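Local coordinates for protein thiosulfate sulfurtransferase RDL2, mitochondrial (Saccharomyces cerevisiae, PDB 6K6R) that catalyses the transfer of sulfane sulfur from thiosulfate to cyanide, giving thiocyanate and sulfite, as a single-domain rhodanese of yeast mitochondria, at residues D62-P66 and W137-A143; T68-P72 and V90-A94; P77-G81 and L118-Y124. All blocks are in the same frame, centred on the assembly; numbering follows the deposited sequence.

Interaction 1. Residues D62-P66 and W137-A143; sequences DYKMP and WLAKGGA
The phenolic oxygen of Tyr63 takes the indole N-H of Trp137, with NE1 to OH at 2.9 Å and an angle of 155° at the hydrogen. The oxygen lies near the indole plane, at the ring edge, tilted 16° out of it. Over the phenol itself sits Leu138: its CD2 methyl lies 3.4 Å from the Tyr63 ring centroid, almost on the ring normal, a CH-pi contact that covers one face. With CG swung anti to the backbone N (chi1 169°), the Tyr63 ring lies across the helix end, where Leu138 and Trp137 both meet it. The indole is clamped in turn. Met65 SD stands 3.9 Å from the centroid of the six-membered ring of Trp137, a Met-aromatic contact over one face, while Gly142 CA covers the opposite face toward the rim. Gly142 is brought there by a Schellman motif that ends the helix, with Gly141 as C-prime residue and Gly142 N bonded to Trp137 O. The contact thus joins the loop between helix 57-60 and strand 69-70 to the end of helix 134-139, and helix 35-43 packs beside it, with Val38 touching both Met65 and Trp137.

Interaction 2. Residues T68-P72 and V90-A94; sequences TINIP and VFQFA
Phe93 lays its ring against Ile69 on strand 69-70, an outermost strand of the parallel five-stranded sheet in this alpha/beta rhodanese fold. The walk along Phe93 starts at CB, which points toward the strand; from there CG sits between the backbone N and the carbonyl carbon (chi1 57°), and the ring extends toward the strand. Phe91 CB covers one face of the ring, toward the rim. The opposite face takes Ile69, whose CB lies 4.2 Å from the ring centroid and 24° off its normal, a CH-pi contact displaced to the far end of the ring. There CE1 meets Ile69 CD1 at 3.9 Å, CE2 comes to the backbone Asn70 O, and CZ, the tip, reaches Ile69 CB at 3.8 Å. Ile71 CG1 closes on the same tip from the edge, 3.9 Å from Phe93 CZ and near the plane of the ring. Ile69 and Phe93 cross at about a right angle, with the isoleucine's branch point CB over the aromatic face.

Phe91, the last residue of helix 84-91, makes the second half of the contact, and Gln92, with positive phi, turns the chain between the two rings. The interface is apolar apart from backbone oxygen, and the amide of Asn70 is used outside this contact, its ND2 bonded to Asp53 O and Arg55 O. Ile69 and Ile71 are tied by backbone bonds to strand 49-53, so the two phenylalanines cover the sheet margin. Beyond the strand, Pro72 slides past Phe91 in the opposite direction, its CD 3.9 Å from Phe91 CE1.

Interaction 3. Residues P77-G81 and L118-Y124; sequences PGALG and LARSYGY
Leu80 and Tyr122 meet where a short 3-10 turn lies against the end of helix 111-121, on one side of the rhodanese alpha/beta fold; Leu80 CB lies 3.9 Å from Tyr122 CD2. Leu80 points toward the helix end and divides its two methyls between two partners. CD1 meets the methyl of Ala119, 3.7 Å from its CB, and CD2 comes equally close to Tyr124 CE2, obliquely to that ring. Its CG lies anti to the carbonyl carbon (chi1 -77°), which sets one methyl on Ala119 and the other on Tyr124. Leu102 of strand 101-104 touches both Leu80 and Tyr124, so Leu80 reaches the sheet as well; Leu80 O is hydrogen-bonded to Lys95 NZ, and Tyr124 OH to Pro96 O.

Tyr122 works on the backbone of the turn. Gly81 CA stands 3.5 Å from the centroid of its ring and 10° off the normal, a CH-pi contact made over the face. A CB at Gly81 would clash with Tyr122 CE1, so the lack of a side chain is what permits so close a fit. Ser121 OG covers the opposite face of the ring. At the ring's far end Tyr122 OH lies 3.3 Å from Gly78 CA. Replacing Tyr122 by an alanine would probably leave Gly81 without the ring face it rests on and Gly78 without the hydroxyl beside it, opening a gap between the turn and the helix end.

Leu118, one turn earlier in the helix, adds its CD1 methyl, which packs against the proline ring at 3.7 Å from Pro77 CB and also lies 3.3 Å from Pro77 O.

In the fold
Going along the chain from the N terminus, residues 62-66 come first, then 68-72, 77-81, 90-94, 118-124 and 137-143. Interaction 1 closes the longest loop, bringing the segment before strand 69-70 to the end of helix 134-139, and the other two contacts lie within that span. Interaction 2 closes a short loop from strand 69-70 to the end of helix 84-91; interaction 3 starts inside it and ends beyond it at helix 111-121, so these two cross. They also touch: Ala79 packs against both Phe91 and Ile71. Interactions 1 and 3 lie on opposite sides of the chain's centre, their nearest atoms about 15 Å apart.

Interaction 1. Residues D62-P66 and W137-A143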
loop_
_atom_site.group_PDB
_atom_site.type_symbol
_atom_site.label_atom_id
_atom_site.label_comp_id
_atom_site.label_asym_id
_atom_site.label_seq_id
_atom_site.Cartn_x
_atom_site.Cartn_y
_atom_site.Cartn_z
ATOM N N ASP A 62 1.273 7.721 14.192
ATOM C CA ASP A 62 0.559 7.055 15.277
ATOM C C ASP A 62 0.801 5.551 15.256
ATOM O O ASP A 62 1.027 4.938 16.307
ATOM C CB ASP A 62 -0.936 7.362 15.185
ATOM C CG ASP A 62 -1.267 8.777 15.617
ATOM O OD1 ASP A 62 -0.357 9.478 16.110
ATOM O OD2 ASP A 62 -2.434 9.190 15.461
ATOM N N TYR A 63 0.755 4.938 14.075
ATOM C CA TYR A 63 1.081 3.525 13.935
ATOM C C TYR A 63 1.426 3.239 12.484
ATOM O O TYR A 63 0.633 3.539 11.586
ATOM C CB TYR A 63 -0.074 2.621 14.381
ATOM C CG TYR A 63 0.131 1.170 13.996
ATOM C CD1 TYR A 63 0.994 0.356 14.719
ATOM C CD2 TYR A 63 -0.523 0.618 12.899
ATOM C CE1 TYR A 63 1.192 -0.967 14.369
ATOM C CE2 TYR A 63 -0.327 -0.704 12.540
ATOM C CZ TYR A 63 0.531 -1.491 13.280
ATOM O OH TYR A 63 0.727 -2.808 12.929
ATOM N N LYS A 64 2.598 2.654 12.262
ATOM C CA LYS A 64 3.014 2.176 10.951
ATOM C C LYS A 64 2.968 0.655 10.958
ATOM O O LYS A 64 3.606 0.017 11.804
ATOM C CB LYS A 64 4.419 2.662 10.599
ATOM C CG LYS A 64 4.895 2.206 9.225
ATOM C CD LYS A 64 6.274 2.753 8.893
ATOM C CE LYS A 64 7.301 1.637 8.786
ATOM N NZ LYS A 64 7.239 0.942 7.468
ATOM N N MET A 65 2.212 0.082 10.035
ATOM C CA MET A 65 2.219 -1.365 9.871
ATOM C C MET A 65 3.589 -1.787 9.360
ATOM O O MET A 65 4.029 -1.286 8.318
ATOM C CB MET A 65 1.121 -1.801 8.907
ATOM C CG MET A 65 0.776 -3.277 8.995
ATOM S SD MET A 65 -0.618 -3.723 7.943
ATOM C CE MET A 65 0.240 -4.227 6.461
ATOM N N PRO A 66 4.303 -2.669 10.059
ATOM C CA PRO A 66 5.661 -3.024 9.628
ATOM C C PRO A 66 5.674 -3.602 8.219
ATOM O O PRO A 66 4.708 -4.221 7.768
ATOM C CB PRO A 66 6.110 -4.061 10.667
ATOM C CG PRO A 66 4.860 -4.481 11.386
ATOM C CD PRO A 66 3.934 -3.316 11.328
ATOM N N TRP A 137 -7.572 -2.964 11.723
ATOM C CA TRP A 137 -6.432 -3.868 11.834
ATOM C C TRP A 137 -5.907 -3.915 13.265
ATOM O O TRP A 137 -5.677 -4.996 13.819
ATOM C CB TRP A 137 -5.339 -3.427 10.858
ATOM C CG TRP A 137 -3.947 -3.857 11.215
ATOM C CD1 TRP A 137 -3.066 -3.201 12.028
ATOM C CD2 TRP A 137 -3.262 -5.024 10.742
ATOM N NE1 TRP A 137 -1.883 -3.896 12.102
ATOM C CE2 TRP A 137 -1.977 -5.018 11.320
ATOM C CE3 TRP A 137 -3.614 -6.076 9.890
ATOM C CZ2 TRP A 137 -1.044 -6.022 11.075
ATOM C CZ3 TRP A 137 -2.685 -7.073 9.648
ATOM C CH2 TRP A 137 -1.416 -7.039 10.239
ATOM N N LEU A 138 -5.718 -2.745 13.880
ATOM C CA LEU A 138 -5.231 -2.703 15.255
ATOM C C LEU A 138 -6.258 -3.252 16.237
ATOM O O LEU A 138 -5.883 -3.803 17.277
ATOM C CB LEU A 138 -4.850 -1.271 15.635
ATOM C CG LEU A 138 -3.643 -0.673 14.913
ATOM C CD1 LEU A 138 -3.512 0.811 15.215
ATOM C CD2 LEU A 138 -2.378 -1.412 15.302
ATOM N N ALA A 139 -7.549 -3.112 15.928
ATOM C CA ALA A 139 -8.577 -3.633 16.821
ATOM C C ALA A 139 -8.563 -5.154 16.868
ATOM O O ALA A 139 -8.949 -5.747 17.883
ATOM C CB ALA A 139 -9.954 -3.125 16.394
ATOM N N LYS A 140 -8.121 -5.803 15.791
ATOM C CA LYS A 140 -8.050 -7.255 15.718
ATOM C C LYS A 140 -6.689 -7.801 16.145
ATOM O O LYS A 140 -6.370 -8.954 15.837
ATOM C CB LYS A 140 -8.390 -7.728 14.303
ATOM C CG LYS A 140 -9.800 -7.368 13.857
ATOM C CD LYS A 140 -10.011 -7.653 12.378
ATOM C CE LYS A 140 -11.458 -7.414 11.974
ATOM N NZ LYS A 140 -12.388 -8.363 12.645
ATOM N N GLY A 141 -5.885 -6.999 16.838
ATOM C CA GLY A 141 -4.615 -7.459 17.364
ATOM C C GLY A 141 -3.410 -7.207 16.487
ATOM O O GLY A 141 -2.347 -7.784 16.746
ATOM N N GLY A 142 -3.531 -6.358 15.466
ATOM C CA GLY A 142 -2.422 -6.112 14.561
ATOM C C GLY A 142 -1.290 -5.292 15.146
ATOM O O GLY A 142 -0.257 -5.142 14.484
ATOM N N ALA A 143 -1.453 -4.766 16.364
ATOM C CA ALA A 143 -0.414 -3.925 16.950
ATOM C C ALA A 143 0.866 -4.705 17.214
ATOM O O ALA A 143 1.964 -4.151 17.093
ATOM C CB ALA A 143 -0.918 -3.286 18.244
#

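Interaction 2. Residues T68-P72 and V90-A94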
loop_
_atom_site.group_PDB
_atom_site.type_symbol
_atom_site.label_atom_id
_atom_site.label_comp_id
_atom_site.label_asym_id
_atom_site.label_seq_id
_atom_site.Cartn_x
_atom_site.Cartn_y
_atom_site.Cartn_z
ATOM N N THR A 68 5.498 -1.991 5.514
ATOM C CA THR A 68 4.749 -1.205 4.547
ATOM C C THR A 68 5.597 -0.063 3.997
ATOM O O THR A 68 6.569 0.383 4.614
ATOM C CB THR A 68 3.478 -0.626 5.170
ATOM O OG1 THR A 68 3.801 0.039 6.398
ATOM C CG2 THR A 68 2.474 -1.720 5.439
ATOM N N ILE A 69 5.211 0.411 2.817
ATOM C CA ILE A 69 5.725 1.649 2.246
ATOM C C ILE A 69 4.593 2.665 2.252
ATOM O O ILE A 69 3.425 2.306 2.062
ATOM C CB ILE A 69 6.284 1.441 0.823
ATOM C CG1 ILE A 69 5.197 0.924 -0.121
ATOM C CG2 ILE A 69 7.470 0.487 0.850
ATOM C CD1 ILE A 69 5.602 0.934 -1.583
ATOM N N ASN A 70 4.934 3.931 2.491
ATOM C CA ASN A 70 3.947 4.997 2.617
ATOM C C ASN A 70 3.924 5.802 1.324
ATOM O O ASN A 70 4.906 6.468 0.980
ATOM C CB ASN A 70 4.259 5.890 3.816
ATOM C CG ASN A 70 3.231 6.992 4.008
ATOM O OD1 ASN A 70 3.539 8.056 4.541
ATOM N ND2 ASN A 70 1.998 6.736 3.578
ATOM N N ILE A 71 2.808 5.731 0.608
ATOM C CA ILE A 71 2.578 6.557 -0.574
ATOM C C ILE A 71 1.259 7.292 -0.366
ATOM O O ILE A 71 0.190 6.747 -0.681
ATOM C CB ILE A 71 2.569 5.715 -1.860
ATOM C CG1 ILE A 71 3.891 4.959 -2.012
ATOM C CG2 ILE A 71 2.328 6.596 -3.074
ATOM C CD1 ILE A 71 4.038 4.248 -3.342
ATOM N N PRO A 72 1.282 8.514 0.165
ATOM C CA PRO A 72 0.025 9.196 0.505
ATOM C C PRO A 72 -0.730 9.620 -0.747
ATOM O O PRO A 72 -0.188 10.306 -1.616
ATOM C CB PRO A 72 0.485 10.402 1.331
ATOM C CG PRO A 72 1.882 10.661 0.880
ATOM C CD PRO A 72 2.467 9.341 0.454
ATOM N N VAL A 90 12.007 11.850 -3.413
ATOM C CA VAL A 90 10.840 12.375 -2.713
ATOM C C VAL A 90 10.444 11.466 -1.554
ATOM O O VAL A 90 10.066 11.945 -0.480
ATOM C CB VAL A 90 9.680 12.577 -3.706
ATOM C CG1 VAL A 90 8.378 12.842 -2.966
ATOM C CG2 VAL A 90 9.989 13.726 -4.655
ATOM N N PHE A 91 10.535 10.146 -1.741
ATOM C CA PHE A 91 10.043 9.197 -0.751
ATOM C C PHE A 91 11.132 8.436 -0.009
ATOM O O PHE A 91 10.835 7.830 1.026
ATOM C CB PHE A 91 9.099 8.184 -1.415
ATOM C CG PHE A 91 7.871 8.806 -2.012
ATOM C CD1 PHE A 91 6.829 9.224 -1.202
ATOM C CD2 PHE A 91 7.762 8.980 -3.381
ATOM C CE1 PHE A 91 5.699 9.800 -1.746
ATOM C CE2 PHE A 91 6.634 9.555 -3.931
ATOM C CZ PHE A 91 5.603 9.967 -3.110
ATOM N N GLN A 92 12.367 8.442 -0.512
ATOM C CA GLN A 92 13.498 7.757 0.122
ATOM C C GLN A 92 13.290 6.243 0.178
ATOM O O GLN A 92 13.665 5.580 1.147
ATOM C CB GLN A 92 13.793 8.324 1.512
ATOM C CG GLN A 92 14.729 9.520 1.478
ATOM C CD GLN A 92 15.961 9.266 0.625
ATOM O OE1 GLN A 92 16.230 9.998 -0.328
ATOM N NE2 GLN A 92 16.716 8.230 0.969
ATOM N N PHE A 93 12.680 5.697 -0.871
ATOM C CA PHE A 93 12.769 4.276 -1.168
ATOM C C PHE A 93 12.590 4.103 -2.670
ATOM O O PHE A 93 12.201 5.033 -3.380
ATOM C CB PHE A 93 11.756 3.439 -0.367
ATOM C CG PHE A 93 10.318 3.841 -0.562
ATOM C CD1 PHE A 93 9.602 3.410 -1.667
ATOM C CD2 PHE A 93 9.673 4.620 0.384
ATOM C CE1 PHE A 93 8.277 3.768 -1.836
ATOM C CE2 PHE A 93 8.348 4.981 0.221
ATOM C CZ PHE A 93 7.650 4.555 -0.891
ATOM N N ALA A 94 12.889 2.900 -3.149
ATOM C CA ALA A 94 12.883 2.651 -4.584
ATOM C C ALA A 94 11.462 2.662 -5.133
ATOM O O ALA A 94 10.528 2.161 -4.499
ATOM C CB ALA A 94 13.553 1.313 -4.893
#

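Interaction 3. Residues P77-G81 and L118-Y124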
loop_
_atom_site.group_PDB
_atom_site.type_symbol
_atom_site.label_atom_id
_atom_site.label_comp_id
_atom_site.label_asym_id
_atom_site.label_seq_id
_atom_site.Cartn_x
_atom_site.Cartn_y
_atom_site.Cartn_z
ATOM N N PRO A 77 -1.026 12.106 -5.299
ATOM C CA PRO A 77 -1.757 11.106 -6.094
ATOM C C PRO A 77 -1.018 10.669 -7.348
ATOM O O PRO A 77 -1.252 9.552 -7.823
ATOM C CB PRO A 77 -3.070 11.819 -6.440
ATOM C CG PRO A 77 -2.740 13.271 -6.363
ATOM C CD PRO A 77 -1.699 13.415 -5.293
ATOM N N GLY A 78 -0.136 11.501 -7.895
ATOM C CA GLY A 78 0.648 11.111 -9.051
ATOM C C GLY A 78 2.001 10.537 -8.682
ATOM O O GLY A 78 2.924 10.532 -9.502
ATOM N N ALA A 79 2.126 10.039 -7.448
ATOM C CA ALA A 79 3.410 9.537 -6.967
ATOM C C ALA A 79 3.910 8.376 -7.818
ATOM O O ALA A 79 5.061 8.373 -8.271
ATOM C CB ALA A 79 3.290 9.116 -5.504
ATOM N N LEU A 80 3.058 7.377 -8.049
ATOM C CA LEU A 80 3.464 6.205 -8.817
ATOM C C LEU A 80 3.682 6.507 -10.295
ATOM O O LEU A 80 4.030 5.591 -11.048
ATOM C CB LEU A 80 2.433 5.088 -8.654
ATOM C CG LEU A 80 2.526 4.336 -7.325
ATOM C CD1 LEU A 80 1.334 3.417 -7.133
ATOM C CD2 LEU A 80 3.831 3.555 -7.241
ATOM N N GLY A 81 3.482 7.749 -10.723
ATOM C CA GLY A 81 3.847 8.196 -12.048
ATOM C C GLY A 81 5.119 9.010 -12.098
ATOM O O GLY A 81 5.493 9.485 -13.175
ATOM N N LEU A 118 -5.277 4.656 -9.414
ATOM C CA LEU A 118 -4.162 5.436 -9.939
ATOM C C LEU A 118 -2.967 4.544 -10.251
ATOM O O LEU A 118 -2.248 4.782 -11.228
ATOM C CB LEU A 118 -3.777 6.533 -8.948
ATOM C CG LEU A 118 -4.730 7.729 -8.897
ATOM C CD1 LEU A 118 -4.418 8.619 -7.706
ATOM C CD2 LEU A 118 -4.665 8.520 -10.193
ATOM N N ALA A 119 -2.743 3.509 -9.436
ATOM C CA ALA A 119 -1.652 2.579 -9.707
ATOM C C ALA A 119 -1.847 1.877 -11.044
ATOM O O ALA A 119 -0.899 1.743 -11.827
ATOM C CB ALA A 119 -1.535 1.558 -8.576
ATOM N N ARG A 120 -3.072 1.424 -11.325
ATOM C CA ARG A 120 -3.350 0.793 -12.610
ATOM C C ARG A 120 -3.251 1.791 -13.756
ATOM O O ARG A 120 -2.947 1.403 -14.890
ATOM C CB ARG A 120 -4.731 0.138 -12.590
ATOM C CG ARG A 120 -4.755 -1.232 -11.929
ATOM C CD ARG A 120 -6.088 -1.932 -12.139
ATOM N NE ARG A 120 -7.150 -1.350 -11.324
ATOM C CZ ARG A 120 -8.258 -0.805 -11.818
ATOM N NH1 ARG A 120 -8.454 -0.768 -13.130
ATOM N NH2 ARG A 120 -9.170 -0.298 -11.001
ATOM N N SER A 121 -3.500 3.074 -13.485
ATOM C CA SER A 121 -3.341 4.101 -14.507
ATOM C C SER A 121 -1.880 4.373 -14.841
ATOM O O SER A 121 -1.609 5.041 -15.843
ATOM C CB SER A 121 -4.017 5.399 -14.059
ATOM O OG SER A 121 -3.206 6.110 -13.137
ATOM N N TYR A 122 -0.940 3.876 -14.035
ATOM C CA TYR A 122 0.483 4.085 -14.263
ATOM C C TYR A 122 1.211 2.808 -14.663
ATOM O O TYR A 122 2.445 2.775 -14.625
ATOM C CB TYR A 122 1.135 4.689 -13.018
ATOM C CG TYR A 122 0.758 6.132 -12.771
ATOM C CD1 TYR A 122 0.888 7.084 -13.772
ATOM C CD2 TYR A 122 0.267 6.540 -11.538
ATOM C CE1 TYR A 122 0.544 8.403 -13.553
ATOM C CE2 TYR A 122 -0.083 7.858 -11.310
ATOM C CZ TYR A 122 0.059 8.784 -12.321
ATOM O OH TYR A 122 -0.287 10.097 -12.100
ATOM N N GLY A 123 0.485 1.758 -15.038
ATOM C CA GLY A 123 1.104 0.526 -15.474
ATOM C C GLY A 123 1.223 -0.554 -14.421
ATOM O O GLY A 123 1.705 -1.649 -14.737
ATOM N N TYR A 124 0.810 -0.288 -13.183
ATOM C CA TYR A 124 0.818 -1.301 -12.127
ATOM C C TYR A 124 -0.479 -2.092 -12.244
ATOM O O TYR A 124 -1.506 -1.734 -11.665
ATOM C CB TYR A 124 0.970 -0.658 -10.754
ATOM C CG TYR A 124 2.321 -0.018 -10.509
ATOM C CD1 TYR A 124 3.385 -0.762 -10.019
ATOM C CD2 TYR A 124 2.529 1.334 -10.761
ATOM C CE1 TYR A 124 4.620 -0.183 -9.790
ATOM C CE2 TYR A 124 3.761 1.922 -10.536
ATOM C CZ TYR A 124 4.802 1.160 -10.051
ATOM O OH TYR A 124 6.029 1.740 -9.824
#